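Local coordinates for amidohydrolase 2 (Bifidobacterium longum subsp. infantis, PDB 6UVZ), which is probably a hydrolase of the metallo-dependent amidohydrolase superfamily, although its substrate and reaction are not established, at residues 202-216 with 239-253. Numbering follows the deposited sequence.
Sequences VKYVRDTFGPKKVLY and TFGEDEDFFENNARR
Val202 opens the contact on helix 199-209, where its CG1 meets the CG2 methyl of Thr239 and lies near Phe240 CE2. One turn on, Arg206 lays its side chain over a face of the Phe240 ring: CZ stands 4.4 Å from the ring centroid, 24° off the normal, a cation-pi contact in which the guanidinium is inclined to the ring rather than stacked on it. The bend at chi3 (66°) brings NE over the ring, 3.4 Å from Phe240 CE1, while CG and CD lie over the same ring near CE1 and CZ. The type I turn from Gly210 to Lys213 offers Pro211 O to Asn250 ND2, which donates to it at 2.9 Å. Lys212 folds back at its second torsion to form a salt bridge, its NZ 3.1 Å from Asp245 OD2 and above the carboxylate plane. The strand that follows supplies Val214 O, 2.7 Å from Asn250 ND2. Both amide bonds are nearly straight and both acceptors lie in the amide plane, so the two N-H groups fix the rotation of the carboxamide and tie the turn to the strand. Val214 CG1 presses on the edge of the Phe246 ring, 3.5 Å from CD1, while Leu215 CD2 packs against the backbone between Asn250 and Ala251. Tyr216 CB sits over one face of Phe246, 3.8 Å from the ring centroid, in a CH-pi contact; Phe240 covers the opposite face. The Tyr216 ring also leans against Phe247, and its OH bonds to Tyr45. A weak bond from Tyr216 N to Phe246 O joins the backbones. Strand 214-216 and helix 244-253 approach to 5.9 Å between axes at 107°, and Leu215 and Tyr216 pair with strands 187-191 and 7-13, as expected where the eighth strand closes an amidohydrolase TIM barrel and the C-terminal helix packs across it.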
loop_
_atom_site.group_PDB
_atom_site.type_symbol
_atom_site.label_atom_id
_atom_site.label_comp_id
_atom_site.label_asym_id
_atom_site.label_seq_id
_atom_site.Cartn_x
_atom_site.Cartn_y
_atom_site.Cartn_z
ATOM N N VAL A 202 4.817 -4.411 14.922
ATOM C CA VAL A 202 5.942 -4.133 14.032
ATOM C C VAL A 202 7.085 -5.109 14.288
ATOM O O VAL A 202 7.726 -5.594 13.348
ATOM C CB VAL A 202 6.399 -2.671 14.190
ATOM C CG1 VAL A 202 7.584 -2.381 13.281
ATOM C CG2 VAL A 202 5.249 -1.722 13.891
ATOM N N LYS A 203 7.353 -5.418 15.559
ATOM C CA LYS A 203 8.452 -6.325 15.880
ATOM C C LYS A 203 8.191 -7.728 15.345
ATOM O O LYS A 203 9.099 -8.374 14.810
ATOM C CB LYS A 203 8.682 -6.358 17.391
ATOM C CG LYS A 203 9.294 -5.085 17.953
ATOM C CD LYS A 203 9.361 -5.121 19.470
ATOM C CE LYS A 203 9.911 -3.816 20.027
ATOM N NZ LYS A 203 9.949 -3.816 21.517
ATOM N N TYR A 204 6.955 -8.216 15.476
ATOM C CA TYR A 204 6.632 -9.543 14.963
ATOM C C TYR A 204 6.651 -9.577 13.440
ATOM O O TYR A 204 7.015 -10.601 12.850
ATOM C CB TYR A 204 5.269 -9.995 15.487
ATOM C CG TYR A 204 4.830 -11.345 14.962
ATOM C CD1 TYR A 204 3.917 -11.444 13.920
ATOM C CD2 TYR A 204 5.336 -12.519 15.503
ATOM C CE1 TYR A 204 3.516 -12.674 13.435
ATOM C CE2 TYR A 204 4.941 -13.754 15.026
ATOM C CZ TYR A 204 4.032 -13.826 13.992
ATOM O OH TYR A 204 3.637 -15.054 13.514
ATOM N N VAL A 205 6.262 -8.478 12.791
ATOM C CA VAL A 205 6.242 -8.444 11.332
ATOM C C VAL A 205 7.660 -8.493 10.774
ATOM O O VAL A 205 7.929 -9.193 9.790
ATOM C CB VAL A 205 5.477 -7.200 10.843
ATOM C CG1 VAL A 205 5.792 -6.913 9.385
ATOM C CG2 VAL A 205 3.979 -7.393 11.031
ATOM N N ARG A 206 8.590 -7.767 11.398
ATOM C CA ARG A 206 9.961 -7.731 10.897
ATOM C C ARG A 206 10.637 -9.092 11.020
ATOM O O ARG A 206 11.435 -9.473 10.156
ATOM C CB ARG A 206 10.767 -6.669 11.645
ATOM C CG ARG A 206 10.252 -5.252 11.474
ATOM C CD ARG A 206 10.942 -4.306 12.442
ATOM N NE ARG A 206 12.364 -4.166 12.151
ATOM C CZ ARG A 206 13.248 -3.627 12.984
ATOM N NH1 ARG A 206 12.856 -3.183 14.171
ATOM N NH2 ARG A 206 14.524 -3.538 12.635
ATOM N N ASP A 207 10.332 -9.838 12.083
ATOM C CA ASP A 207 10.995 -11.121 12.298
ATOM C C ASP A 207 10.500 -12.174 11.314
ATOM O O ASP A 207 11.301 -12.892 10.704
ATOM C CB ASP A 207 10.784 -11.587 13.740
ATOM C CG ASP A 207 11.618 -10.804 14.734
ATOM O OD1 ASP A 207 12.357 -9.893 14.305
ATOM O OD2 ASP A 207 11.538 -11.101 15.945
ATOM N N THR A 208 9.181 -12.281 11.145
ATOM C CA THR A 208 8.632 -13.335 10.296
ATOM C C THR A 208 8.789 -13.013 8.814
ATOM O O THR A 208 9.063 -13.911 8.010
ATOM C CB THR A 208 7.159 -13.573 10.634
ATOM O OG1 THR A 208 6.443 -12.333 10.572
ATOM C CG2 THR A 208 7.025 -14.161 12.031
ATOM N N PHE A 209 8.622 -11.746 8.429
ATOM C CA PHE A 209 8.739 -11.388 7.019
ATOM C C PHE A 209 10.193 -11.212 6.597
ATOM O O PHE A 209 10.559 -11.556 5.467
ATOM C CB PHE A 209 7.944 -10.116 6.728
ATOM C CG PHE A 209 6.491 -10.362 6.424
ATOM C CD1 PHE A 209 6.090 -10.720 5.147
ATOM C CD2 PHE A 209 5.527 -10.233 7.410
ATOM C CE1 PHE A 209 4.757 -10.949 4.860
ATOM C CE2 PHE A 209 4.190 -10.459 7.130
ATOM C CZ PHE A 209 3.805 -10.818 5.851
ATOM N N GLY A 210 11.033 -10.684 7.483
ATOM C CA GLY A 210 12.423 -10.457 7.166
ATOM C C GLY A 210 12.671 -9.046 6.673
ATOM O O GLY A 210 11.738 -8.300 6.358
ATOM N N PRO A 211 13.944 -8.653 6.592
ATOM C CA PRO A 211 14.281 -7.288 6.172
ATOM C C PRO A 211 14.166 -7.045 4.676
ATOM O O PRO A 211 14.336 -5.900 4.241
ATOM C CB PRO A 211 15.737 -7.148 6.637
ATOM C CG PRO A 211 16.278 -8.534 6.534
ATOM C CD PRO A 211 15.143 -9.450 6.911
ATOM N N LYS A 212 13.888 -8.076 3.879
ATOM C CA LYS A 212 13.821 -7.940 2.430
ATOM C C LYS A 212 12.400 -7.806 1.899
ATOM O O LYS A 212 12.228 -7.529 0.707
ATOM C CB LYS A 212 14.496 -9.140 1.753
ATOM C CG LYS A 212 15.999 -9.208 1.958
ATOM C CD LYS A 212 16.692 -8.014 1.321
ATOM C CE LYS A 212 18.199 -8.088 1.504
ATOM N NZ LYS A 212 18.888 -6.930 0.872
ATOM N N LYS A 213 11.387 -7.990 2.739
ATOM C CA LYS A 213 9.994 -7.980 2.306
ATOM C C LYS A 213 9.160 -7.063 3.190
ATOM O O LYS A 213 8.007 -7.356 3.515
ATOM C CB LYS A 213 9.427 -9.399 2.288
ATOM C CG LYS A 213 10.126 -10.315 1.289
ATOM C CD LYS A 213 10.002 -11.785 1.664
ATOM C CE LYS A 213 8.586 -12.298 1.480
ATOM N NZ LYS A 213 8.478 -13.752 1.779
ATOM N N VAL A 214 9.737 -5.931 3.589
ATOM C CA VAL A 214 9.052 -4.924 4.391
ATOM C C VAL A 214 9.236 -3.574 3.713
ATOM O O VAL A 214 10.367 -3.164 3.433
ATOM C CB VAL A 214 9.582 -4.885 5.838
ATOM C CG1 VAL A 214 8.964 -3.728 6.595
ATOM C CG2 VAL A 214 9.286 -6.197 6.548
ATOM N N LEU A 215 8.127 -2.885 3.453
ATOM C CA LEU A 215 8.128 -1.637 2.704
ATOM C C LEU A 215 7.808 -0.467 3.624
ATOM O O LEU A 215 6.927 -0.565 4.483
ATOM C CB LEU A 215 7.103 -1.682 1.567
ATOM C CG LEU A 215 7.127 -2.897 0.638
ATOM C CD1 LEU A 215 5.879 -2.926 -0.228
ATOM C CD2 LEU A 215 8.372 -2.882 -0.227
ATOM N N TYR A 216 8.519 0.643 3.437
ATOM C CA TYR A 216 8.172 1.878 4.127
ATOM C C TYR A 216 6.931 2.488 3.493
ATOM O O TYR A 216 6.852 2.629 2.267
ATOM C CB TYR A 216 9.321 2.885 4.085
ATOM C CG TYR A 216 8.857 4.299 4.358
ATOM C CD1 TYR A 216 8.514 4.703 5.642
ATOM C CD2 TYR A 216 8.742 5.225 3.329
ATOM C CE1 TYR A 216 8.077 5.991 5.894
ATOM C CE2 TYR A 216 8.306 6.514 3.571
ATOM C CZ TYR A 216 7.977 6.893 4.854
ATOM O OH TYR A 216 7.544 8.175 5.096
ATOM N N THR A 239 12.730 2.810 14.686
ATOM C CA THR A 239 12.547 1.364 14.653
ATOM C C THR A 239 13.525 0.697 13.691
ATOM O O THR A 239 14.215 -0.259 14.059
ATOM C CB THR A 239 11.105 1.025 14.265
ATOM O OG1 THR A 239 10.198 1.682 15.161
ATOM C CG2 THR A 239 10.870 -0.477 14.330
ATOM N N PHE A 240 13.600 1.192 12.457
ATOM C CA PHE A 240 14.442 0.590 11.431
ATOM C C PHE A 240 15.794 1.270 11.279
ATOM O O PHE A 240 16.758 0.616 10.867
ATOM C CB PHE A 240 13.729 0.616 10.073
ATOM C CG PHE A 240 12.511 -0.259 10.010
ATOM C CD1 PHE A 240 12.596 -1.552 9.521
ATOM C CD2 PHE A 240 11.280 0.212 10.433
ATOM C CE1 PHE A 240 11.478 -2.360 9.458
ATOM C CE2 PHE A 240 10.157 -0.590 10.375
ATOM C CZ PHE A 240 10.256 -1.878 9.886
ATOM N N GLY A 241 15.892 2.553 11.601
ATOM C CA GLY A 241 17.103 3.280 11.298
ATOM C C GLY A 241 17.179 3.590 9.811
ATOM O O GLY A 241 16.230 3.407 9.050
ATOM N N GLU A 242 18.354 4.069 9.402
ATOM C CA GLU A 242 18.602 4.399 7.998
ATOM C C GLU A 242 18.860 3.109 7.217
ATOM O O GLU A 242 19.979 2.789 6.811
ATOM C CB GLU A 242 19.754 5.384 7.876
ATOM C CG GLU A 242 19.425 6.764 8.424
ATOM C CD GLU A 242 20.566 7.744 8.266
ATOM O OE1 GLU A 242 21.672 7.464 8.772
ATOM O OE2 GLU A 242 20.355 8.794 7.624
ATOM N N ASP A 243 17.779 2.362 7.010
ATOM C CA ASP A 243 17.824 1.091 6.297
ATOM C C ASP A 243 17.509 1.335 4.827
ATOM O O ASP A 243 16.429 1.833 4.492
ATOM C CB ASP A 243 16.831 0.101 6.909
ATOM C CG ASP A 243 17.064 -1.329 6.450
ATOM O OD1 ASP A 243 17.698 -1.532 5.393
ATOM O OD2 ASP A 243 16.604 -2.256 7.149
ATOM N N GLU A 244 18.451 0.981 3.950
ATOM C CA GLU A 244 18.238 1.183 2.521
ATOM C C GLU A 244 17.188 0.229 1.968
ATOM O O GLU A 244 16.447 0.593 1.048
ATOM C CB GLU A 244 19.555 1.021 1.764
ATOM C CG GLU A 244 20.639 1.995 2.192
ATOM C CD GLU A 244 21.916 1.834 1.393
ATOM O OE1 GLU A 244 21.892 1.116 0.371
ATOM O OE2 GLU A 244 22.944 2.424 1.787
ATOM N N ASP A 245 17.107 -0.988 2.508
ATOM C CA ASP A 245 16.109 -1.941 2.035
ATOM C C ASP A 245 14.703 -1.504 2.427
ATOM O O ASP A 245 13.783 -1.524 1.603
ATOM C CB ASP A 245 16.415 -3.336 2.580
ATOM C CG ASP A 245 17.709 -3.905 2.031
ATOM O OD1 ASP A 245 18.004 -3.670 0.841
ATOM O OD2 ASP A 245 18.430 -4.585 2.791
ATOM N N PHE A 246 14.523 -1.091 3.683
ATOM C CA PHE A 246 13.196 -0.711 4.155
ATOM C C PHE A 246 12.687 0.557 3.478
ATOM O O PHE A 246 11.475 0.714 3.299
ATOM C CB PHE A 246 13.218 -0.534 5.674
ATOM C CG PHE A 246 11.950 0.041 6.241
ATOM C CD1 PHE A 246 10.787 -0.710 6.277
ATOM C CD2 PHE A 246 11.925 1.329 6.753
ATOM C CE1 PHE A 246 9.619 -0.185 6.802
ATOM C CE2 PHE A 246 10.761 1.860 7.280
ATOM C CZ PHE A 246 9.607 1.102 7.306
ATOM N N PHE A 247 13.586 1.458 3.079
ATOM C CA PHE A 247 13.174 2.772 2.601
ATOM C C PHE A 247 13.171 2.919 1.084
ATOM O O PHE A 247 12.566 3.872 0.581
ATOM C CB PHE A 247 14.066 3.862 3.208
ATOM C CG PHE A 247 13.655 4.278 4.594
ATOM C CD1 PHE A 247 14.312 3.782 5.708
ATOM C CD2 PHE A 247 12.606 5.163 4.781
ATOM C CE1 PHE A 247 13.933 4.165 6.982
ATOM C CE2 PHE A 247 12.222 5.549 6.052
ATOM C CZ PHE A 247 12.887 5.049 7.153
ATOM N N GLU A 248 13.817 2.020 0.339
ATOM C CA GLU A 248 13.786 2.145 -1.116
ATOM C C GLU A 248 14.018 0.827 -1.849
ATOM O O GLU A 248 13.385 0.574 -2.879
ATOM C CB GLU A 248 14.814 3.181 -1.588
ATOM C CG GLU A 248 16.259 2.871 -1.226
ATOM C CD GLU A 248 17.248 3.511 -2.184
ATOM O OE1 GLU A 248 16.889 3.715 -3.363
ATOM O OE2 GLU A 248 18.383 3.811 -1.756
ATOM N N ASN A 249 14.915 -0.019 -1.337
ATOM C CA ASN A 249 15.347 -1.177 -2.114
ATOM C C ASN A 249 14.270 -2.254 -2.178
ATOM O O ASN A 249 14.117 -2.921 -3.209
ATOM C CB ASN A 249 16.646 -1.741 -1.539
ATOM C CG ASN A 249 17.846 -0.872 -1.860
ATOM O OD1 ASN A 249 17.890 -0.214 -2.901
ATOM N ND2 ASN A 249 18.829 -0.865 -0.967
ATOM N N ASN A 250 13.514 -2.446 -1.094
ATOM C CA ASN A 250 12.433 -3.427 -1.133
ATOM C C ASN A 250 11.322 -2.996 -2.081
ATOM O O ASN A 250 10.686 -3.846 -2.716
ATOM C CB ASN A 250 11.871 -3.664 0.269
ATOM C CG ASN A 250 12.853 -4.376 1.179
ATOM O OD1 ASN A 250 13.821 -4.980 0.717
ATOM N ND2 ASN A 250 12.604 -4.314 2.482
ATOM N N ALA A 251 11.073 -1.689 -2.192
ATOM C CA ALA A 251 10.050 -1.210 -3.115
ATOM C C ALA A 251 10.492 -1.348 -4.566
ATOM O O ALA A 251 9.648 -1.495 -5.457
ATOM C CB ALA A 251 9.698 0.244 -2.802
ATOM N N ARG A 252 11.802 -1.304 -4.823
ATOM C CA ARG A 252 12.291 -1.463 -6.189
ATOM C C ARG A 252 12.061 -2.875 -6.710
ATOM O O ARG A 252 11.960 -3.076 -7.925
ATOM C CB ARG A 252 13.776 -1.109 -6.266
ATOM C CG ARG A 252 14.080 0.362 -6.048
ATOM C CD ARG A 252 15.561 0.648 -6.238
ATOM N NE ARG A 252 15.890 2.042 -5.955
ATOM C CZ ARG A 252 15.838 3.019 -6.853
ATOM N NH1 ARG A 252 15.467 2.758 -8.099
ATOM N NH2 ARG A 252 16.155 4.259 -6.506
ATOM N N ARG A 253 11.984 -3.862 -5.817
ATOM C CA ARG A 253 11.728 -5.236 -6.230
ATOM C C ARG A 253 10.250 -5.590 -6.212
ATOM O O ARG A 253 9.799 -6.374 -7.055
ATOM C CB ARG A 253 12.499 -6.210 -5.335
ATOM C CG ARG A 253 14.008 -6.054 -5.403
ATOM C CD ARG A 253 14.710 -7.119 -4.580
ATOM N NE ARG A 253 14.295 -7.090 -3.180
ATOM C CZ ARG A 253 14.907 -6.382 -2.235
ATOM N NH1 ARG A 253 15.965 -5.642 -2.537
ATOM N NH2 ARG A 253 14.461 -6.415 -0.988
#